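PDB 3EWN: ThiJ/PfpI family protein from Pseudomonas syringae pv. tomato, which is of unknown function but belongs to the DJ-1/PfpI family, whose members share a fold related to the class I glutamine amidotransferases. Local coordinates for residues A[18-23]-A[192-197]; A[79-84]-A[111-116]; A[143-148]-A[225-230]. All blocks are in the same frame, centred on the assembly; numbering follows the deposited sequence.

Contact 1: residues A[18-23]-A[192-197]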
loop_
_atom_site.group_PDB
_atom_site.type_symbol
_atom_site.label_atom_id
_atom_site.label_comp_id
_atom_site.label_asym_id
_atom_site.label_seq_id
_atom_site.Cartn_x
_atom_site.Cartn_y
_atom_site.Cartn_z
ATOM N N VAL A 18 -0.547 -26.658 7.806
ATOM C CA VAL A 18 -0.799 -25.382 7.142
ATOM C C VAL A 18 -0.429 -25.528 5.665
ATOM O O VAL A 18 0.636 -26.049 5.340
ATOM C CB VAL A 18 0.066 -24.247 7.749
ATOM C CG1 VAL A 18 -0.156 -22.952 6.983
ATOM C CG2 VAL A 18 -0.264 -24.067 9.222
ATOM N N PRO A 19 -1.309 -25.084 4.752
ATOM C CA PRO A 19 -1.000 -25.198 3.323
ATOM C C PRO A 19 0.022 -24.150 2.871
ATOM O O PRO A 19 -0.325 -23.159 2.225
ATOM C CB PRO A 19 -2.367 -25.019 2.662
ATOM C CG PRO A 19 -3.069 -24.094 3.599
ATOM C CD PRO A 19 -2.699 -24.643 4.957
ATOM N N TRP A 20 1.286 -24.381 3.217
ATOM C CA TRP A 20 2.366 -23.460 2.875
ATOM C C TRP A 20 2.507 -23.205 1.381
ATOM O O TRP A 20 2.698 -22.063 0.960
ATOM C CB TRP A 20 3.697 -23.979 3.433
ATOM C CG TRP A 20 3.708 -24.042 4.926
ATOM C CD1 TRP A 20 3.816 -25.161 5.704
ATOM C CD2 TRP A 20 3.536 -22.943 5.825
ATOM N NE1 TRP A 20 3.714 -24.824 7.035
ATOM C CE2 TRP A 20 3.542 -23.468 7.135
ATOM C CE3 TRP A 20 3.371 -21.562 5.648
ATOM C CZ2 TRP A 20 3.390 -22.660 8.265
ATOM C CZ3 TRP A 20 3.218 -20.759 6.771
ATOM C CH2 TRP A 20 3.227 -21.312 8.066
HETATM N N MSE A 21 2.417 -24.270 0.589
HETATM C CA MSE A 21 2.545 -24.163 -0.862
HETATM C C MSE A 21 1.211 -24.074 -1.587
HETATM O O MSE A 21 0.211 -24.653 -1.166
HETATM C CB MSE A 21 3.328 -25.354 -1.427
HETATM C CG MSE A 21 4.839 -25.220 -1.387
HETATM SE SE MSE A 21 5.474 -23.714 -2.422
HETATM C CE MSE A 21 4.648 -24.115 -4.079
ATOM N N GLY A 22 1.218 -23.336 -2.691
ATOM C CA GLY A 22 0.025 -23.169 -3.495
ATOM C C GLY A 22 0.429 -22.953 -4.939
ATOM O O GLY A 22 1.617 -22.854 -5.240
ATOM N N ASP A 23 -0.547 -22.871 -5.836
ATOM C CA ASP A 23 -0.251 -22.676 -7.251
ATOM C C ASP A 23 -1.241 -21.708 -7.891
ATOM O O ASP A 23 -1.581 -21.838 -9.067
ATOM C CB ASP A 23 -0.302 -24.023 -7.973
ATOM C CG ASP A 23 -1.706 -24.597 -8.038
ATOM O OD1 ASP A 23 -2.450 -24.480 -7.042
ATOM O OD2 ASP A 23 -2.063 -25.175 -9.085
ATOM N N GLN A 192 -6.760 -19.979 7.792
ATOM C CA GLN A 192 -6.630 -18.863 8.722
ATOM C C GLN A 192 -5.250 -18.714 9.342
ATOM O O GLN A 192 -4.780 -17.597 9.569
ATOM C CB GLN A 192 -7.672 -18.970 9.833
ATOM C CG GLN A 192 -7.693 -17.747 10.729
ATOM C CD GLN A 192 -8.856 -17.748 11.689
ATOM O OE1 GLN A 192 -9.943 -18.217 11.357
ATOM N NE2 GLN A 192 -8.646 -17.195 12.879
ATOM N N THR A 193 -4.597 -19.833 9.626
ATOM C CA THR A 193 -3.274 -19.771 10.229
ATOM C C THR A 193 -2.284 -19.090 9.290
ATOM O O THR A 193 -1.448 -18.293 9.725
ATOM C CB THR A 193 -2.753 -21.168 10.574
ATOM O OG1 THR A 193 -3.681 -21.810 11.458
ATOM C CG2 THR A 193 -1.392 -21.072 11.257
ATOM N N TYR A 194 -2.376 -19.409 8.003
ATOM C CA TYR A 194 -1.479 -18.811 7.024
ATOM C C TYR A 194 -1.729 -17.306 7.032
ATOM O O TYR A 194 -0.790 -16.509 7.048
ATOM C CB TYR A 194 -1.756 -19.380 5.631
ATOM C CG TYR A 194 -0.680 -19.077 4.608
ATOM C CD1 TYR A 194 0.169 -20.082 4.153
ATOM C CD2 TYR A 194 -0.508 -17.791 4.104
ATOM C CE1 TYR A 194 1.164 -19.818 3.222
ATOM C CE2 TYR A 194 0.489 -17.514 3.168
ATOM C CZ TYR A 194 1.317 -18.533 2.733
ATOM O OH TYR A 194 2.293 -18.276 1.800
ATOM N N ALA A 195 -3.002 -16.920 7.035
ATOM C CA ALA A 195 -3.367 -15.506 7.043
ATOM C C ALA A 195 -2.831 -14.800 8.283
ATOM O O ALA A 195 -2.376 -13.660 8.212
ATOM C CB ALA A 195 -4.886 -15.354 6.977
ATOM N N GLU A 196 -2.890 -15.479 9.424
ATOM C CA GLU A 196 -2.407 -14.886 10.664
ATOM C C GLU A 196 -0.897 -14.667 10.589
ATOM O O GLU A 196 -0.383 -13.680 11.115
ATOM C CB GLU A 196 -2.784 -15.776 11.847
ATOM C CG GLU A 196 -4.297 -15.888 12.032
ATOM C CD GLU A 196 -4.686 -16.891 13.100
ATOM O OE1 GLU A 196 -3.949 -17.884 13.269
ATOM O OE2 GLU A 196 -5.734 -16.691 13.760
ATOM N N CYS A 197 -0.190 -15.574 9.921
ATOM C CA CYS A 197 1.258 -15.419 9.770
ATOM C C CYS A 197 1.545 -14.175 8.931
ATOM O O CYS A 197 2.443 -13.395 9.243
ATOM C CB CYS A 197 1.867 -16.640 9.087
ATOM S SG CYS A 197 1.927 -18.096 10.145
#

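Contact 2: residues A[79-84]-A[111-116]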
loop_
_atom_site.group_PDB
_atom_site.type_symbol
_atom_site.label_atom_id
_atom_site.label_comp_id
_atom_site.label_asym_id
_atom_site.label_seq_id
_atom_site.Cartn_x
_atom_site.Cartn_y
_atom_site.Cartn_z
ATOM N N GLY A 79 -3.120 -9.932 -23.838
ATOM C CA GLY A 79 -2.821 -11.071 -24.686
ATOM C C GLY A 79 -1.956 -12.137 -24.038
ATOM O O GLY A 79 -2.128 -13.323 -24.318
ATOM N N THR A 80 -1.023 -11.738 -23.177
ATOM C CA THR A 80 -0.148 -12.712 -22.531
ATOM C C THR A 80 -0.629 -13.178 -21.158
ATOM O O THR A 80 -0.037 -14.074 -20.557
ATOM C CB THR A 80 1.297 -12.174 -22.405
ATOM O OG1 THR A 80 1.308 -10.986 -21.604
ATOM C CG2 THR A 80 1.866 -11.859 -23.790
ATOM N N CYS A 81 -1.698 -12.572 -20.654
ATOM C CA CYS A 81 -2.234 -12.982 -19.360
ATOM C C CYS A 81 -2.886 -14.356 -19.521
ATOM O O CYS A 81 -3.606 -14.589 -20.490
ATOM C CB CYS A 81 -3.283 -11.979 -18.878
ATOM S SG CYS A 81 -4.062 -12.409 -17.303
ATOM N N PRO A 82 -2.631 -15.285 -18.586
ATOM C CA PRO A 82 -3.231 -16.622 -18.677
ATOM C C PRO A 82 -4.747 -16.568 -18.881
ATOM O O PRO A 82 -5.411 -15.636 -18.420
ATOM C CB PRO A 82 -2.851 -17.256 -17.344
ATOM C CG PRO A 82 -1.488 -16.682 -17.095
ATOM C CD PRO A 82 -1.666 -15.217 -17.473
ATOM N N ARG A 83 -5.285 -17.571 -19.569
ATOM C CA ARG A 83 -6.719 -17.649 -19.844
ATOM C C ARG A 83 -7.553 -18.018 -18.619
ATOM O O ARG A 83 -8.624 -17.452 -18.400
ATOM C CB ARG A 83 -6.980 -18.671 -20.952
ATOM C CG ARG A 83 -6.482 -18.252 -22.327
ATOM C CD ARG A 83 -7.595 -17.617 -23.137
ATOM N NE ARG A 83 -8.706 -18.546 -23.330
ATOM C CZ ARG A 83 -9.876 -18.214 -23.867
ATOM N NH1 ARG A 83 -10.097 -16.969 -24.272
ATOM N NH2 ARG A 83 -10.829 -19.129 -23.995
ATOM N N ASP A 84 -7.074 -18.985 -17.841
ATOM C CA ASP A 84 -7.786 -19.426 -16.643
ATOM C C ASP A 84 -7.037 -18.948 -15.404
ATOM O O ASP A 84 -5.875 -19.293 -15.201
ATOM C CB ASP A 84 -7.911 -20.951 -16.627
ATOM C CG ASP A 84 -8.622 -21.492 -17.855
ATOM O OD1 ASP A 84 -9.249 -20.702 -18.593
ATOM O OD2 ASP A 84 -8.562 -22.717 -18.079
ATOM N N ALA A 111 -14.106 -9.195 -19.211
ATOM C CA ALA A 111 -15.260 -10.057 -19.436
ATOM C C ALA A 111 -14.833 -11.490 -19.735
ATOM O O ALA A 111 -15.410 -12.441 -19.212
ATOM C CB ALA A 111 -16.106 -9.515 -20.586
ATOM N N ASP A 112 -13.827 -11.642 -20.589
ATOM C CA ASP A 112 -13.341 -12.969 -20.949
ATOM C C ASP A 112 -12.746 -13.705 -19.753
ATOM O O ASP A 112 -13.184 -14.799 -19.400
ATOM C CB ASP A 112 -12.285 -12.876 -22.046
ATOM C CG ASP A 112 -11.702 -14.227 -22.397
ATOM O OD1 ASP A 112 -12.426 -15.047 -23.000
ATOM O OD2 ASP A 112 -10.528 -14.477 -22.056
ATOM N N ARG A 113 -11.742 -13.103 -19.128
ATOM C CA ARG A 113 -11.101 -13.726 -17.978
ATOM C C ARG A 113 -12.089 -13.943 -16.839
ATOM O O ARG A 113 -12.011 -14.942 -16.127
ATOM C CB ARG A 113 -9.929 -12.868 -17.503
ATOM C CG ARG A 113 -8.837 -12.713 -18.551
ATOM C CD ARG A 113 -8.345 -14.078 -19.039
ATOM N NE ARG A 113 -7.130 -13.971 -19.844
ATOM C CZ ARG A 113 -7.072 -13.434 -21.058
ATOM N NH1 ARG A 113 -8.168 -12.952 -21.630
ATOM N NH2 ARG A 113 -5.913 -13.364 -21.696
ATOM N N GLY A 114 -13.022 -13.009 -16.673
ATOM C CA GLY A 114 -14.008 -13.134 -15.613
ATOM C C GLY A 114 -14.944 -14.319 -15.793
ATOM O O GLY A 114 -15.497 -14.838 -14.823
ATOM N N ALA A 115 -15.124 -14.757 -17.035
ATOM C CA ALA A 115 -16.003 -15.888 -17.314
ATOM C C ALA A 115 -15.433 -17.207 -16.798
ATOM O O ALA A 115 -16.171 -18.175 -16.622
ATOM C CB ALA A 115 -16.267 -15.987 -18.816
ATOM N N ARG A 116 -14.127 -17.245 -16.544
ATOM C CA ARG A 116 -13.490 -18.470 -16.073
ATOM C C ARG A 116 -12.725 -18.352 -14.752
ATOM O O ARG A 116 -12.302 -19.362 -14.193
ATOM C CB ARG A 116 -12.546 -19.001 -17.152
ATOM C CG ARG A 116 -13.230 -19.360 -18.464
ATOM C CD ARG A 116 -12.211 -19.868 -19.468
ATOM N NE ARG A 116 -11.210 -18.850 -19.766
ATOM C CZ ARG A 116 -11.431 -17.784 -20.527
ATOM N NH1 ARG A 116 -12.621 -17.595 -21.083
ATOM N NH2 ARG A 116 -10.463 -16.896 -20.718
HETATM O O HOH W 1 -9.813 -16.619 -15.900
#

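Contact 3: residues A[143-148]-A[225-230]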
loop_
_atom_site.group_PDB
_atom_site.type_symbol
_atom_site.label_atom_id
_atom_site.label_comp_id
_atom_site.label_asym_id
_atom_site.label_seq_id
_atom_site.Cartn_x
_atom_site.Cartn_y
_atom_site.Cartn_z
ATOM N N SER A 143 -17.784 -0.528 -2.997
ATOM C CA SER A 143 -16.872 0.299 -3.778
ATOM C C SER A 143 -16.485 1.474 -2.892
ATOM O O SER A 143 -16.789 1.475 -1.702
ATOM C CB SER A 143 -17.590 0.808 -5.030
ATOM O OG SER A 143 -16.686 1.375 -5.963
ATOM N N HIS A 144 -15.805 2.467 -3.457
ATOM C CA HIS A 144 -15.461 3.648 -2.672
ATOM C C HIS A 144 -16.811 4.291 -2.365
ATOM O O HIS A 144 -17.763 4.154 -3.144
ATOM C CB HIS A 144 -14.583 4.599 -3.491
ATOM C CG HIS A 144 -14.052 5.762 -2.705
ATOM N ND1 HIS A 144 -14.763 6.930 -2.526
ATOM C CD2 HIS A 144 -12.887 5.924 -2.031
ATOM C CE1 HIS A 144 -14.059 7.761 -1.775
ATOM N NE2 HIS A 144 -12.917 7.176 -1.463
ATOM N N TRP A 145 -16.917 4.987 -1.240
ATOM C CA TRP A 145 -18.194 5.591 -0.897
ATOM C C TRP A 145 -18.696 6.618 -1.904
ATOM O O TRP A 145 -19.897 6.873 -1.982
ATOM C CB TRP A 145 -18.148 6.215 0.503
ATOM C CG TRP A 145 -17.059 7.221 0.723
ATOM C CD1 TRP A 145 -15.867 7.013 1.356
ATOM C CD2 TRP A 145 -17.083 8.609 0.358
ATOM N NE1 TRP A 145 -15.148 8.186 1.416
ATOM C CE2 TRP A 145 -15.871 9.179 0.808
ATOM C CE3 TRP A 145 -18.009 9.424 -0.304
ATOM C CZ2 TRP A 145 -15.564 10.532 0.617
ATOM C CZ3 TRP A 145 -17.703 10.771 -0.494
ATOM C CH2 TRP A 145 -16.490 11.308 -0.034
ATOM N N SER A 146 -17.792 7.193 -2.690
ATOM C CA SER A 146 -18.182 8.210 -3.665
ATOM C C SER A 146 -18.890 7.687 -4.912
ATOM O O SER A 146 -19.498 8.471 -5.644
ATOM C CB SER A 146 -16.959 9.016 -4.103
ATOM O OG SER A 146 -16.049 8.199 -4.825
ATOM N N CYS A 147 -18.830 6.379 -5.152
ATOM C CA CYS A 147 -19.454 5.818 -6.349
ATOM C C CYS A 147 -20.128 4.467 -6.136
ATOM O O CYS A 147 -20.498 3.799 -7.099
ATOM C CB CYS A 147 -18.401 5.669 -7.451
ATOM S SG CYS A 147 -17.028 4.560 -7.021
ATOM N N ARG A 148 -20.303 4.072 -4.881
ATOM C CA ARG A 148 -20.914 2.782 -4.575
ATOM C C ARG A 148 -22.305 2.587 -5.192
ATOM O O ARG A 148 -22.593 1.541 -5.781
ATOM C CB ARG A 148 -20.992 2.599 -3.056
ATOM C CG ARG A 148 -21.365 1.196 -2.621
ATOM C CD ARG A 148 -21.351 1.061 -1.102
ATOM N NE ARG A 148 -22.381 1.884 -0.474
ATOM C CZ ARG A 148 -22.136 2.919 0.324
ATOM N NH1 ARG A 148 -20.888 3.270 0.607
ATOM N NH2 ARG A 148 -23.145 3.608 0.836
ATOM N N ALA A 225 -17.211 18.463 3.111
ATOM C CA ALA A 225 -16.151 18.918 2.219
ATOM C C ALA A 225 -15.774 17.847 1.209
ATOM O O ALA A 225 -15.669 18.124 0.015
ATOM C CB ALA A 225 -14.924 19.312 3.025
HETATM N N MSE A 226 -15.569 16.622 1.684
HETATM C CA MSE A 226 -15.185 15.545 0.783
HETATM C C MSE A 226 -16.310 15.136 -0.163
HETATM O O MSE A 226 -16.047 14.739 -1.300
HETATM C CB MSE A 226 -14.669 14.333 1.576
HETATM C CG MSE A 226 -13.339 14.592 2.314
HETATM SE SE MSE A 226 -11.920 15.306 1.219
HETATM C CE MSE A 226 -12.267 17.172 1.480
ATOM N N ILE A 227 -17.559 15.225 0.288
ATOM C CA ILE A 227 -18.668 14.876 -0.591
ATOM C C ILE A 227 -18.661 15.838 -1.781
ATOM O O ILE A 227 -18.910 15.439 -2.922
ATOM C CB ILE A 227 -20.021 14.961 0.143
ATOM C CG1 ILE A 227 -20.129 13.805 1.142
ATOM C CG2 ILE A 227 -21.172 14.917 -0.864
ATOM C CD1 ILE A 227 -21.376 13.845 2.004
ATOM N N GLU A 228 -18.347 17.103 -1.511
ATOM C CA GLU A 228 -18.289 18.112 -2.567
ATOM C C GLU A 228 -17.083 17.926 -3.484
ATOM O O GLU A 228 -17.180 18.100 -4.697
ATOM C CB GLU A 228 -18.248 19.518 -1.960
ATOM C CG GLU A 228 -19.561 19.946 -1.351
ATOM C CD GLU A 228 -20.719 19.735 -2.309
ATOM O OE1 GLU A 228 -20.687 20.316 -3.417
ATOM O OE2 GLU A 228 -21.653 18.980 -1.960
ATOM N N LEU A 229 -15.945 17.576 -2.899
ATOM C CA LEU A 229 -14.729 17.384 -3.671
ATOM C C LEU A 229 -14.851 16.252 -4.692
ATOM O O LEU A 229 -14.313 16.347 -5.799
ATOM C CB LEU A 229 -13.553 17.111 -2.731
ATOM C CG LEU A 229 -12.182 16.919 -3.387
ATOM C CD1 LEU A 229 -11.827 18.126 -4.246
ATOM C CD2 LEU A 229 -11.143 16.712 -2.305
ATOM N N VAL A 230 -15.562 15.187 -4.329
ATOM C CA VAL A 230 -15.722 14.055 -5.242
ATOM C C VAL A 230 -16.990 14.149 -6.087
ATOM O O VAL A 230 -17.279 13.255 -6.877
ATOM C CB VAL A 230 -15.753 12.706 -4.485
ATOM C CG1 VAL A 230 -14.545 12.594 -3.571
ATOM C CG2 VAL A 230 -17.044 12.574 -3.701
#

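Contact 1: residues A[18-23]-A[192-197]
An inverse gamma turn centred on Pro-19 lays the arm leading into strand 25-29 across helix 192-201, where Val-18, Pro-19 and Trp-20 meet chiefly Tyr-194. The turn closes with a bond from Trp-20 N to Val-18 O of 2.8 Å, and proline suits its centre because the ring restricts phi and the residue needs no N-H there. The bend brings the side chains on its two ends together: Val-18 CG1 lies over the middle of one face of the Trp-20 indole, and the same methyl also comes 4.0 Å from Tyr-194 CD1. Val-18 CG2 takes the remaining direction and meets Thr-193 CG2 at 3.8 Å, so both branches of the valine are used against the helix. Trp-20 starts away from the helix, but its long ring swings back, with CE3 3.7 Å from Tyr-194 CE1. The two aromatic planes meet obliquely, at 46°. Farther along the indole, CH2 meets Cys-197 SG at 4.0 Å, and the sulfur sits at the ring edge, a sulfur-aromatic contact. Tyr-194 reaches the arm because its chi1 of -166° sets the ring opposite the backbone N, with CE1 3.5 Å from Trp-20 O. No hydrogen bond joins the two segments; the polar ends are served elsewhere, Tyr-194 OH by Ser-48 O and Met-50 N, Trp-20 NE1 by Met-15 O, and Pro-19 O by Arg-190 NH1. A tyrosine can therefore offer an apolar flank to the arm and still satisfy its hydroxyl beyond it. On another side of the helix, Ala-195 packs on helix 177-189 and on Phe-210 of the second subunit. Apolar and aromatic side chains gathered round an inverse gamma turn thus fasten an N-terminal extension to a helix of the alpha/beta fold.

Contact 2: residues A[79-84]-A[111-116]
Hydrogen bonds from two arginines, Arg-113 and Arg-116, to three successive carbonyls of Cys-81, Pro-82 and Arg-83 tie loop 79-84 to segment 111-116. Arg-113 works with one side of its guanidinium: NH2 reaches Cys-81 O at 2.9 Å, almost straight at 173°, while NE gives a more bent bond of 2.8 Å to Pro-82 O. Both oxygens lie close to the guanidinium plane, so the pair fixes the rotation of the group. Arg-116 puts NH2 (3.0 Å) and NE (3.2 Å) on the single atom Arg-83 O, both from the same face of that carbonyl. One water also bridges Arg-83 O and Arg-113 O.

Salt bridges form the second layer. Asp-84 OD1 meets Arg-116 NE at 2.9 Å, nearly in line with its own C-O bond. Asp-112 takes the far end of Arg-116 with both oxygens, NH2 to OD2 being 2.8 Å, and OD2 also pairs with Arg-113 NH1. A longer bridge, 3.3 Å, runs from Arg-83 NH1 to Asp-112 OD1.

Stacking completes the network. The Arg-83 guanidinium lies flat on that of Arg-116, centres 3.7 Å apart and planes at 17°; the carboxylates of Asp-112 and Asp-84 probably offset part of their like charge. Arginine suits these places because its flat end carries several donors at its edge and, in Arg-83 and Arg-116, also a face to stack on.

The loop joins strand 76-77 to strand 87-90, with Cys-81 and Pro-82 resting on strand 53-58, and the network ties it to the C-terminal part of helix 104-114.

Contact 3: residues A[143-148]-A[225-230]
One face of the Trp-145 indole carries His-144 CE1, 3.4 Å above its plane and offset toward the rim, with Ser-146 CB on that same face, while Met-226 O comes to the edge, 3.7 Å from CH2. This is the loop after strand 140-141 of the DJ-1/PfpI alpha/beta fold, packed on the end of helix 220-229. With CG between its backbone N and carbonyl carbon (chi1 55°), Trp-145 folds back over its neighbours and drives its six-membered ring at the helix. There CH2 touches the CB of selenomethionine Met-226 at 3.9 Å, and CZ3 meets Val-230 CG2 at 3.7 Å. A large flat ring can span a whole helical turn in this way, from Met-226 to Val-230. One nitrogen of each ring reaches the second subunit: Trp-145 NE1 binds Leu-200 O and His-144 NE2 binds Met-201 O of that chain. His-144 also packs on Cys-124, which follows strand 119-123 as the nucleophile-elbow cysteine does in relatives. At its other nitrogen, His-144 ND1 accepts from Ser-146 N at 3.0 Å and pairs with Ser-146 OG, whose CB rests 3.6 Å from Val-230 CG2.

How the contacts relate
Contact 2 is nested within the chain loop closed by contact 1; their centres are 26 Å apart, yet their nearest atoms are only about 8 Å apart. Contact 3 lies across the chain's centre from both, its centre 36 Å from contact 1 and 31 Å from contact 2. Within one chain, contacts 1 and 3 do not touch, but the two-chain assembly brings them together: Cys-197 of contact 1 packs on Met-226 of the second subunit, and helix 192-201 there supplies the carbonyl that binds Trp-145. At contact 3 Ser-146 OG hydrogen-bonds a glycerol, probably from the crystallisation liquor, beside the probable active-site region near Cys-124; contact 2 touches no other chain of the assembly.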